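Long-range contacts in protein bvu-3222 (Bacteroides vulgatus ATCC 8482, PDB 3FYF), which is of unknown function but belongs to the DUF4251 family and is probably exported to the periplasm: residues B[43-48]-B[119-123]; B[48-54]-B[160-166]; B[57-63]-B[85-91]. One frame throughout, in Å; residues are numbered along the deposited sequence.

Contact 1 (B[43-48]-B[119-123])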
loop_
_atom_site.group_PDB
_atom_site.type_symbol
_atom_site.label_atom_id
_atom_site.label_comp_id
_atom_site.label_asym_id
_atom_site.label_seq_id
_atom_site.Cartn_x
_atom_site.Cartn_y
_atom_site.Cartn_z
ATOM N N LEU B 43 13.776 3.515 15.938
ATOM C CA LEU B 43 14.148 2.103 15.815
ATOM C C LEU B 43 15.374 1.772 16.660
ATOM O O LEU B 43 15.420 0.719 17.286
ATOM C CB LEU B 43 14.411 1.720 14.354
ATOM C CG LEU B 43 13.241 1.581 13.373
ATOM C CD1 LEU B 43 13.780 1.493 11.947
ATOM C CD2 LEU B 43 12.356 0.383 13.688
ATOM N N LYS B 44 16.349 2.681 16.656
ATOM C CA LYS B 44 17.583 2.557 17.433
ATOM C C LYS B 44 17.296 2.509 18.926
ATOM O O LYS B 44 17.844 1.672 19.639
ATOM C CB LYS B 44 18.531 3.723 17.131
ATOM C CG LYS B 44 19.287 3.587 15.826
ATOM C CD LYS B 44 20.250 4.738 15.611
ATOM C CE LYS B 44 21.080 4.531 14.348
ATOM N NZ LYS B 44 21.950 3.324 14.424
ATOM N N ASN B 45 16.414 3.393 19.383
ATOM C CA ASN B 45 16.062 3.472 20.800
ATOM C C ASN B 45 14.979 2.475 21.239
ATOM O O ASN B 45 14.625 2.419 22.422
ATOM C CB ASN B 45 15.684 4.909 21.177
ATOM C CG ASN B 45 16.816 5.898 20.925
ATOM O OD1 ASN B 45 16.578 7.042 20.535
ATOM N ND2 ASN B 45 18.056 5.458 21.141
ATOM N N GLY B 46 14.470 1.693 20.285
ATOM C CA GLY B 46 13.470 0.655 20.543
ATOM C C GLY B 46 12.144 1.191 21.050
ATOM O O GLY B 46 11.458 0.535 21.836
ATOM N N SER B 47 11.800 2.396 20.607
ATOM C CA SER B 47 10.590 3.076 21.046
ATOM C C SER B 47 9.869 3.627 19.820
ATOM O O SER B 47 10.103 4.766 19.404
ATOM C CB SER B 47 10.933 4.192 22.045
ATOM O OG SER B 47 9.765 4.741 22.638
ATOM N N PHE B 48 9.001 2.803 19.238
ATOM C CA PHE B 48 8.344 3.135 17.972
ATOM C C PHE B 48 6.990 2.469 17.786
ATOM O O PHE B 48 6.640 1.502 18.468
ATOM C CB PHE B 48 9.242 2.793 16.768
ATOM C CG PHE B 48 9.564 1.324 16.637
ATOM C CD1 PHE B 48 8.706 0.461 15.951
ATOM C CD2 PHE B 48 10.737 0.811 17.174
ATOM C CE1 PHE B 48 8.999 -0.887 15.832
ATOM C CE2 PHE B 48 11.042 -0.531 17.053
ATOM C CZ PHE B 48 10.170 -1.382 16.377
ATOM N N VAL B 119 16.117 0.443 5.665
ATOM C CA VAL B 119 16.432 -0.242 6.927
ATOM C C VAL B 119 15.622 -1.525 7.100
ATOM O O VAL B 119 14.415 -1.545 6.886
ATOM C CB VAL B 119 16.222 0.691 8.134
ATOM C CG1 VAL B 119 16.533 -0.014 9.470
ATOM C CG2 VAL B 119 17.076 1.920 7.971
ATOM N N TYR B 120 16.312 -2.589 7.487
ATOM C CA TYR B 120 15.707 -3.891 7.683
ATOM C C TYR B 120 15.785 -4.241 9.163
ATOM O O TYR B 120 16.848 -4.583 9.677
ATOM C CB TYR B 120 16.392 -4.930 6.778
ATOM C CG TYR B 120 16.227 -4.592 5.304
ATOM C CD1 TYR B 120 15.201 -5.159 4.552
ATOM C CD2 TYR B 120 17.070 -3.674 4.676
ATOM C CE1 TYR B 120 15.032 -4.835 3.204
ATOM C CE2 TYR B 120 16.902 -3.338 3.331
ATOM C CZ TYR B 120 15.887 -3.919 2.607
ATOM O OH TYR B 120 15.734 -3.587 1.281
ATOM N N TYR B 121 14.645 -4.120 9.836
ATOM C CA TYR B 121 14.537 -4.290 11.283
ATOM C C TYR B 121 13.716 -5.541 11.588
ATOM O O TYR B 121 12.510 -5.595 11.293
ATOM C CB TYR B 121 13.872 -3.049 11.883
ATOM C CG TYR B 121 13.929 -2.929 13.390
ATOM C CD1 TYR B 121 12.927 -3.472 14.191
ATOM C CD2 TYR B 121 14.963 -2.231 14.014
ATOM C CE1 TYR B 121 12.965 -3.345 15.574
ATOM C CE2 TYR B 121 15.009 -2.100 15.400
ATOM C CZ TYR B 121 14.005 -2.657 16.171
ATOM O OH TYR B 121 14.033 -2.539 17.541
ATOM N N ASN B 122 14.373 -6.548 12.168
ATOM C CA ASN B 122 13.743 -7.837 12.461
ATOM C C ASN B 122 13.736 -8.119 13.964
ATOM O O ASN B 122 14.668 -7.726 14.664
ATOM C CB ASN B 122 14.472 -8.980 11.733
ATOM C CG ASN B 122 14.305 -8.941 10.210
ATOM O OD1 ASN B 122 14.953 -9.696 9.494
ATOM N ND2 ASN B 122 13.436 -8.082 9.720
ATOM N N TYR B 123 12.692 -8.800 14.444
ATOM C CA TYR B 123 12.572 -9.197 15.857
ATOM C C TYR B 123 11.470 -10.233 16.109
ATOM O O TYR B 123 10.625 -10.490 15.250
ATOM C CB TYR B 123 12.369 -7.979 16.779
ATOM C CG TYR B 123 11.100 -7.184 16.536
ATOM C CD1 TYR B 123 11.058 -6.187 15.565
ATOM C CD2 TYR B 123 9.948 -7.417 17.287
ATOM C CE1 TYR B 123 9.910 -5.443 15.340
ATOM C CE2 TYR B 123 8.794 -6.679 17.069
ATOM C CZ TYR B 123 8.784 -5.692 16.092
ATOM O OH TYR B 123 7.645 -4.954 15.861
HETATM O O HOH W 1 16.012 -1.467 18.797
#

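Contact 2 (B[48-54]-B[160-166])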
loop_
_atom_site.group_PDB
_atom_site.type_symbol
_atom_site.label_atom_id
_atom_site.label_comp_id
_atom_site.label_asym_id
_atom_site.label_seq_id
_atom_site.Cartn_x
_atom_site.Cartn_y
_atom_site.Cartn_z
ATOM N N PHE B 48 9.001 2.803 19.238
ATOM C CA PHE B 48 8.344 3.135 17.972
ATOM C C PHE B 48 6.990 2.469 17.786
ATOM O O PHE B 48 6.640 1.502 18.468
ATOM C CB PHE B 48 9.242 2.793 16.768
ATOM C CG PHE B 48 9.564 1.324 16.637
ATOM C CD1 PHE B 48 8.706 0.461 15.951
ATOM C CD2 PHE B 48 10.737 0.811 17.174
ATOM C CE1 PHE B 48 8.999 -0.887 15.832
ATOM C CE2 PHE B 48 11.042 -0.531 17.053
ATOM C CZ PHE B 48 10.170 -1.382 16.377
ATOM N N VAL B 49 6.245 2.994 16.822
ATOM C CA VAL B 49 4.990 2.391 16.398
ATOM C C VAL B 49 4.865 2.524 14.878
ATOM O O VAL B 49 5.236 3.552 14.303
ATOM C CB VAL B 49 3.775 2.992 17.194
ATOM C CG1 VAL B 49 4.031 4.417 17.510
ATOM C CG2 VAL B 49 2.430 2.825 16.476
ATOM N N LEU B 50 4.412 1.460 14.226
ATOM C CA LEU B 50 3.998 1.574 12.840
ATOM C C LEU B 50 2.489 1.730 12.791
ATOM O O LEU B 50 1.752 0.824 13.163
ATOM C CB LEU B 50 4.455 0.391 11.978
ATOM C CG LEU B 50 4.098 0.667 10.504
ATOM C CD1 LEU B 50 5.304 0.552 9.627
ATOM C CD2 LEU B 50 2.925 -0.161 9.956
ATOM N N GLU B 51 2.057 2.890 12.314
ATOM C CA GLU B 51 0.648 3.221 12.174
ATOM C C GLU B 51 0.159 2.748 10.805
ATOM O O GLU B 51 0.489 3.357 9.784
ATOM C CB GLU B 51 0.478 4.737 12.308
ATOM C CG GLU B 51 0.985 5.324 13.637
ATOM C CD GLU B 51 0.876 6.837 13.702
ATOM O OE1 GLU B 51 0.844 7.384 14.826
ATOM O OE2 GLU B 51 0.833 7.485 12.632
ATOM N N ALA B 52 -0.618 1.664 10.786
ATOM C CA ALA B 52 -1.020 1.023 9.534
ATOM C C ALA B 52 -2.046 1.828 8.747
ATOM O O ALA B 52 -3.106 2.221 9.270
ATOM C CB ALA B 52 -1.547 -0.373 9.785
ATOM N N ASP B 53 -1.701 2.067 7.485
ATOM C CA ASP B 53 -2.603 2.644 6.508
ATOM C C ASP B 53 -3.386 1.545 5.787
ATOM O O ASP B 53 -4.593 1.672 5.567
ATOM C CB ASP B 53 -1.809 3.466 5.503
ATOM C CG ASP B 53 -2.665 3.970 4.371
ATOM O OD1 ASP B 53 -3.526 4.844 4.620
ATOM O OD2 ASP B 53 -2.482 3.484 3.236
ATOM N N ASN B 54 -2.698 0.468 5.410
ATOM C CA ASN B 54 -3.375 -0.689 4.832
ATOM C C ASN B 54 -2.785 -2.019 5.293
ATOM O O ASN B 54 -1.682 -2.067 5.814
ATOM C CB ASN B 54 -3.412 -0.609 3.295
ATOM C CG ASN B 54 -2.039 -0.618 2.675
ATOM O OD1 ASN B 54 -1.470 -1.678 2.403
ATOM N ND2 ASN B 54 -1.502 0.566 2.426
ATOM N N MET B 160 1.418 -5.112 7.246
ATOM C CA MET B 160 0.884 -3.765 7.482
ATOM C C MET B 160 1.773 -2.738 6.805
ATOM O O MET B 160 2.982 -2.702 7.050
ATOM C CB MET B 160 0.855 -3.431 8.978
ATOM C CG MET B 160 -0.056 -4.297 9.823
ATOM S SD MET B 160 -0.306 -3.662 11.503
ATOM C CE MET B 160 -1.516 -4.844 11.993
ATOM N N ASN B 161 1.167 -1.895 5.969
ATOM C CA ASN B 161 1.884 -0.817 5.296
ATOM C C ASN B 161 1.439 0.505 5.857
ATOM O O ASN B 161 0.252 0.785 5.899
ATOM C CB ASN B 161 1.622 -0.851 3.787
ATOM C CG ASN B 161 2.094 -2.144 3.152
ATOM O OD1 ASN B 161 3.272 -2.488 3.236
ATOM N ND2 ASN B 161 1.178 -2.867 2.519
ATOM N N GLY B 162 2.391 1.323 6.284
ATOM C CA GLY B 162 2.042 2.596 6.899
ATOM C C GLY B 162 3.233 3.449 7.250
ATOM O O GLY B 162 4.243 3.435 6.549
ATOM N N TYR B 163 3.104 4.182 8.352
ATOM C CA TYR B 163 4.072 5.197 8.754
ATOM C C TYR B 163 4.730 4.819 10.074
ATOM O O TYR B 163 4.045 4.510 11.047
ATOM C CB TYR B 163 3.389 6.577 8.851
ATOM C CG TYR B 163 2.790 7.036 7.534
ATOM C CD1 TYR B 163 3.563 7.722 6.597
ATOM C CD2 TYR B 163 1.461 6.752 7.209
ATOM C CE1 TYR B 163 3.023 8.120 5.368
ATOM C CE2 TYR B 163 0.916 7.141 5.985
ATOM C CZ TYR B 163 1.694 7.831 5.079
ATOM O OH TYR B 163 1.149 8.226 3.878
ATOM N N LEU B 164 6.061 4.828 10.085
ATOM C CA LEU B 164 6.846 4.496 11.272
ATOM C C LEU B 164 7.216 5.764 12.055
ATOM O O LEU B 164 8.004 6.586 11.580
ATOM C CB LEU B 164 8.110 3.739 10.856
ATOM C CG LEU B 164 8.909 2.983 11.916
ATOM C CD1 LEU B 164 8.067 1.890 12.564
ATOM C CD2 LEU B 164 10.136 2.387 11.270
ATOM N N VAL B 165 6.644 5.914 13.249
ATOM C CA VAL B 165 6.828 7.131 14.064
ATOM C C VAL B 165 7.425 6.806 15.435
ATOM O O VAL B 165 7.318 5.658 15.894
ATOM C CB VAL B 165 5.497 7.952 14.238
ATOM C CG1 VAL B 165 5.074 8.597 12.926
ATOM C CG2 VAL B 165 4.379 7.098 14.823
ATOM N N PRO B 166 8.088 7.799 16.083
ATOM C CA PRO B 166 8.484 7.573 17.472
ATOM C C PRO B 166 7.274 7.389 18.365
ATOM O O PRO B 166 6.247 8.039 18.151
ATOM C CB PRO B 166 9.228 8.862 17.847
ATOM C CG PRO B 166 9.654 9.446 16.558
ATOM C CD PRO B 166 8.548 9.117 15.605
#

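Contact 3 (B[57-63]-B[85-91])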
loop_
_atom_site.group_PDB
_atom_site.type_symbol
_atom_site.label_atom_id
_atom_site.label_comp_id
_atom_site.label_asym_id
_atom_site.label_seq_id
_atom_site.Cartn_x
_atom_site.Cartn_y
_atom_site.Cartn_z
ATOM N N PHE B 57 -3.213 -9.459 3.205
ATOM C CA PHE B 57 -3.327 -10.820 3.722
ATOM C C PHE B 57 -2.673 -11.795 2.761
ATOM O O PHE B 57 -2.355 -11.426 1.625
ATOM C CB PHE B 57 -4.807 -11.170 3.945
ATOM C CG PHE B 57 -5.512 -10.223 4.884
ATOM C CD1 PHE B 57 -5.518 -10.465 6.257
ATOM C CD2 PHE B 57 -6.146 -9.078 4.399
ATOM C CE1 PHE B 57 -6.154 -9.593 7.128
ATOM C CE2 PHE B 57 -6.772 -8.193 5.260
ATOM C CZ PHE B 57 -6.783 -8.452 6.625
ATOM N N ARG B 58 -2.470 -13.037 3.207
ATOM C CA ARG B 58 -1.774 -14.044 2.391
ATOM C C ARG B 58 -2.606 -14.535 1.202
ATOM O O ARG B 58 -2.070 -15.121 0.260
ATOM C CB ARG B 58 -1.277 -15.228 3.242
ATOM C CG ARG B 58 -2.364 -16.136 3.815
ATOM C CD ARG B 58 -1.769 -17.479 4.258
ATOM N NE ARG B 58 -1.655 -18.428 3.148
ATOM C CZ ARG B 58 -2.281 -19.604 3.086
ATOM N NH1 ARG B 58 -2.111 -20.389 2.028
ATOM N NH2 ARG B 58 -3.068 -20.007 4.078
ATOM N N ASN B 59 -3.913 -14.293 1.251
ATOM C CA ASN B 59 -4.780 -14.551 0.106
ATOM C C ASN B 59 -4.850 -13.386 -0.893
ATOM O O ASN B 59 -5.712 -13.367 -1.769
ATOM C CB ASN B 59 -6.175 -15.012 0.558
ATOM C CG ASN B 59 -7.001 -13.913 1.195
ATOM O OD1 ASN B 59 -6.506 -12.837 1.544
ATOM N ND2 ASN B 59 -8.284 -14.193 1.363
ATOM N N GLY B 60 -3.948 -12.415 -0.741
ATOM C CA GLY B 60 -3.830 -11.295 -1.674
ATOM C C GLY B 60 -4.772 -10.125 -1.439
ATOM O O GLY B 60 -4.668 -9.104 -2.117
ATOM N N ILE B 61 -5.687 -10.265 -0.478
ATOM C CA ILE B 61 -6.632 -9.200 -0.148
ATOM C C ILE B 61 -5.892 -8.054 0.509
ATOM O O ILE B 61 -5.090 -8.278 1.403
ATOM C CB ILE B 61 -7.774 -9.719 0.774
ATOM C CG1 ILE B 61 -8.746 -10.576 -0.024
ATOM C CG2 ILE B 61 -8.550 -8.567 1.470
ATOM C CD1 ILE B 61 -9.741 -11.280 0.849
ATOM N N MET B 62 -6.166 -6.836 0.053
ATOM C CA MET B 62 -5.729 -5.634 0.751
ATOM C C MET B 62 -6.913 -4.754 1.140
ATOM O O MET B 62 -7.857 -4.584 0.368
ATOM C CB MET B 62 -4.746 -4.841 -0.113
ATOM C CG MET B 62 -5.384 -3.709 -0.900
ATOM S SD MET B 62 -5.431 -2.160 0.022
ATOM C CE MET B 62 -6.507 -1.178 -1.020
ATOM N N ARG B 63 -6.851 -4.196 2.344
ATOM C CA ARG B 63 -7.868 -3.292 2.833
ATOM C C ARG B 63 -7.206 -2.064 3.432
ATOM O O ARG B 63 -6.243 -2.187 4.193
ATOM C CB ARG B 63 -8.731 -3.987 3.882
ATOM C CG ARG B 63 -10.222 -3.869 3.622
ATOM C CD ARG B 63 -10.844 -2.727 4.378
ATOM N NE ARG B 63 -12.286 -2.656 4.163
ATOM C CZ ARG B 63 -12.992 -1.535 4.237
ATOM N NH1 ARG B 63 -14.301 -1.564 4.033
ATOM N NH2 ARG B 63 -12.389 -0.381 4.507
ATOM N N PHE B 85 -8.368 -8.152 12.658
ATOM C CA PHE B 85 -8.718 -9.456 12.109
ATOM C C PHE B 85 -8.267 -10.582 13.034
ATOM O O PHE B 85 -7.465 -10.369 13.943
ATOM C CB PHE B 85 -8.099 -9.636 10.721
ATOM C CG PHE B 85 -8.205 -8.418 9.848
ATOM C CD1 PHE B 85 -9.370 -8.151 9.148
ATOM C CD2 PHE B 85 -7.140 -7.541 9.727
ATOM C CE1 PHE B 85 -9.471 -7.032 8.344
ATOM C CE2 PHE B 85 -7.235 -6.420 8.924
ATOM C CZ PHE B 85 -8.403 -6.166 8.232
ATOM N N THR B 86 -8.788 -11.781 12.795
ATOM C CA THR B 86 -8.985 -12.757 13.861
ATOM C C THR B 86 -7.801 -13.713 13.959
ATOM O O THR B 86 -7.043 -13.679 14.927
ATOM C CB THR B 86 -10.275 -13.572 13.649
ATOM O OG1 THR B 86 -11.387 -12.681 13.492
ATOM C CG2 THR B 86 -10.528 -14.488 14.836
ATOM N N ASN B 87 -7.650 -14.565 12.950
ATOM C CA ASN B 87 -6.385 -15.248 12.708
ATOM C C ASN B 87 -5.672 -14.718 11.468
ATOM O O ASN B 87 -5.393 -15.468 10.532
ATOM C CB ASN B 87 -6.607 -16.757 12.581
ATOM C CG ASN B 87 -5.858 -17.546 13.636
ATOM O OD1 ASN B 87 -5.604 -17.052 14.735
ATOM N ND2 ASN B 87 -5.501 -18.782 13.309
ATOM N N PHE B 88 -5.378 -13.422 11.469
ATOM C CA PHE B 88 -4.750 -12.777 10.323
ATOM C C PHE B 88 -5.434 -13.182 9.021
ATOM O O PHE B 88 -4.778 -13.373 7.997
ATOM C CB PHE B 88 -3.260 -13.122 10.263
ATOM C CG PHE B 88 -2.539 -12.920 11.565
ATOM C CD1 PHE B 88 -1.971 -11.695 11.875
ATOM C CD2 PHE B 88 -2.429 -13.954 12.480
ATOM C CE1 PHE B 88 -1.307 -11.506 13.072
ATOM C CE2 PHE B 88 -1.766 -13.771 13.678
ATOM C CZ PHE B 88 -1.204 -12.545 13.975
ATOM N N VAL B 89 -6.756 -13.309 9.068
ATOM C CA VAL B 89 -7.549 -13.541 7.862
ATOM C C VAL B 89 -8.605 -12.434 7.803
ATOM O O VAL B 89 -9.150 -12.048 8.836
ATOM C CB VAL B 89 -8.206 -14.967 7.870
ATOM C CG1 VAL B 89 -9.162 -15.164 6.695
ATOM C CG2 VAL B 89 -7.141 -16.062 7.848
ATOM N N TYR B 90 -8.864 -11.910 6.605
ATOM C CA TYR B 90 -9.816 -10.809 6.410
ATOM C C TYR B 90 -11.271 -11.172 6.745
ATOM O O TYR B 90 -11.981 -10.393 7.390
ATOM C CB TYR B 90 -9.734 -10.264 4.976
ATOM C CG TYR B 90 -10.629 -9.068 4.747
ATOM C CD1 TYR B 90 -10.354 -7.850 5.354
ATOM C CD2 TYR B 90 -11.764 -9.162 3.942
ATOM C CE1 TYR B 90 -11.181 -6.753 5.170
ATOM C CE2 TYR B 90 -12.598 -8.059 3.749
ATOM C CZ TYR B 90 -12.299 -6.860 4.360
ATOM O OH TYR B 90 -13.117 -5.764 4.170
ATOM N N ASN B 91 -11.702 -12.347 6.289
ATOM C CA ASN B 91 -13.072 -12.814 6.480
ATOM C C ASN B 91 -13.159 -13.836 7.612
ATOM O O ASN B 91 -14.229 -14.062 8.180
ATOM C CB ASN B 91 -13.617 -13.424 5.183
ATOM C CG ASN B 91 -13.468 -12.495 3.980
ATOM O OD1 ASN B 91 -14.121 -11.451 3.893
ATOM N ND2 ASN B 91 -12.621 -12.890 3.034
HETATM O O HOH W 2 -7.840 -12.930 4.160
#

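Contact 1 (B[43-48]-B[119-123])
L43 and F48 pack round the Y121 ring where the end of helix 27-44 meets a curled antiparallel beta sheet. The L43 methyl CD2 makes a CH-pi contact over one face of Y121. It lies 3.7 Å from the centroid of that ring, 14° off the ring normal. The same methyl also sits over the centre of the F48 ring, so it fills the corner between the two rings. The two rings form an offset edge-to-face pair, F48 turning its edge to the face of Y121 with the planes at 88°. Their nearest atoms, F48 CZ and Y121 CE1, are 3.5 Å apart. F48 CZ also approaches Y123 CE1, at 4.2 Å, and Y123 CE1 is met at the edge of the F48 ring. The other L43 methyl, CD1, meets V119 CG1 tip to tip at 4.0 Å. With CG anti to the backbone N (chi1 -168°), the Y121 ring extends toward the helix end.

A Schellman motif at G46 ends the helix and turns the chain toward F48. F48 is then fixed by backbone bonding to V74 of strand 71-75, and Y121 by backbone bonding to I136 of strand 132-138. One water bridges L43 O and Y121 OH. It donates to L43 O at 2.7 Å and is hydrogen-bonded to Y121 OH at 2.6 Å.

Contact 2 (B[48-54]-B[160-166])
An antiparallel strand pair with a classic beta bulge joins residues 48-54 to 160-166. V49 pairs with V165 and E51 with Y163 through two backbone hydrogen bonds each. V49 N to V165 O is 3.0 Å, and E51 N to Y163 O is 2.9 Å. At the bulge D53 and N54 both face N161. N161 O accepts two bonds, from D53 N at 2.8 Å and from N54 N at 3.0 Å.

The side chains of N54 and N161 add a bond beside the bulge. N161 ND2 donates to N54 OD1 at 2.9 Å in a nearly straight line (172°), within its own amide plane. The two amide planes are 46° apart. N54 CG sits between the backbone N and the carbonyl carbon (chi1 62°), which brings the amide toward N161. The ends are held further: N54 ND2 donates to D53 OD2, and N161 OD1 is hydrogen-bonded to S146 OG.

L50 and L164 share one face, with L50 CB 4.0 Å from L164 CD1. A52 CB meets M160 SD at 3.9 Å. V49, E51 and V165 lie on the other face, where E51 OE1 is 3.5 Å from V165 CG2. That oxygen is also hydrogen-bonded to NE2 of H172, in the C-terminal histidine tag.

Y163 stacks on F64 of the second subunit. Strand 48-52 pairs on with strand 71-75, and strand 158-166 with strand 144-151. Helix 27-44 covers F48 and L164.

Contact 3 (B[57-63]-B[85-91])
The F57 ring turns its edge to F85 and one face to Y90 CB, and the three residues form an aromatic cluster. The pair of F57 with the face of F85 is T-shaped, with the planes at 87°. The closest carbons of that pair are modelled too near each other, so the exact spacing of the two rings is doubtful. The root of Y90, its CB, makes a CH-pi contact over a face of F57, 3.8 Å from the F57 centroid. The Y90 ring itself meets F57 obliquely, with Y90 CD1 3.6 Å from F57 CE2. F57 CD1 is 3.5 Å from F88 O, at the ring edge.

The Y90 ring is met in turn by I61 and R63. I61 CG2 lies over a face, 4.3 Å from the Y90 centroid. Y90 CG is anti to the backbone N (chi1 -176°), which extends the ring past I61 to R63. There R63 NE donates to Y90 OH at 3.2 Å (152°). The hydroxyl lies at the edge of the guanidinium, close to its plane. A water accepts from Y90 N at 2.8 Å and donates weakly to N59 OD1.

I61 and N91 also pack on N118 of the second subunit. A type I turn from F57 to G60 lies in the hairpin of strands 54-57 and 62-64. Segment 85-91 belongs to the loop between strands 78-83 and 100-113. Its F88 reaches across to L158 of strand 158-166 and I149 of strand 144-151.

How the contacts relate
All three contacts reach the same curled antiparallel sheet. Contacts 1 and 2 share F48, which ends the link from helix 27-44 and starts strand 48-52. Their centres are about 12 Å apart, and they touch where L43 CD1 lies 3.8 Å from L164 CD2. Contact 3 is nested in the chain loops closed by the other two. It touches contact 2 where N54 CB is 3.4 Å from R63 O, with centres about 18 Å apart. Contacts 1 and 3 are separate, with nearest atoms about 11 Å apart. Contacts 2 and 3 both touch the second subunit across several residues. The function is unknown, and none of the three contacts can be tied to a site.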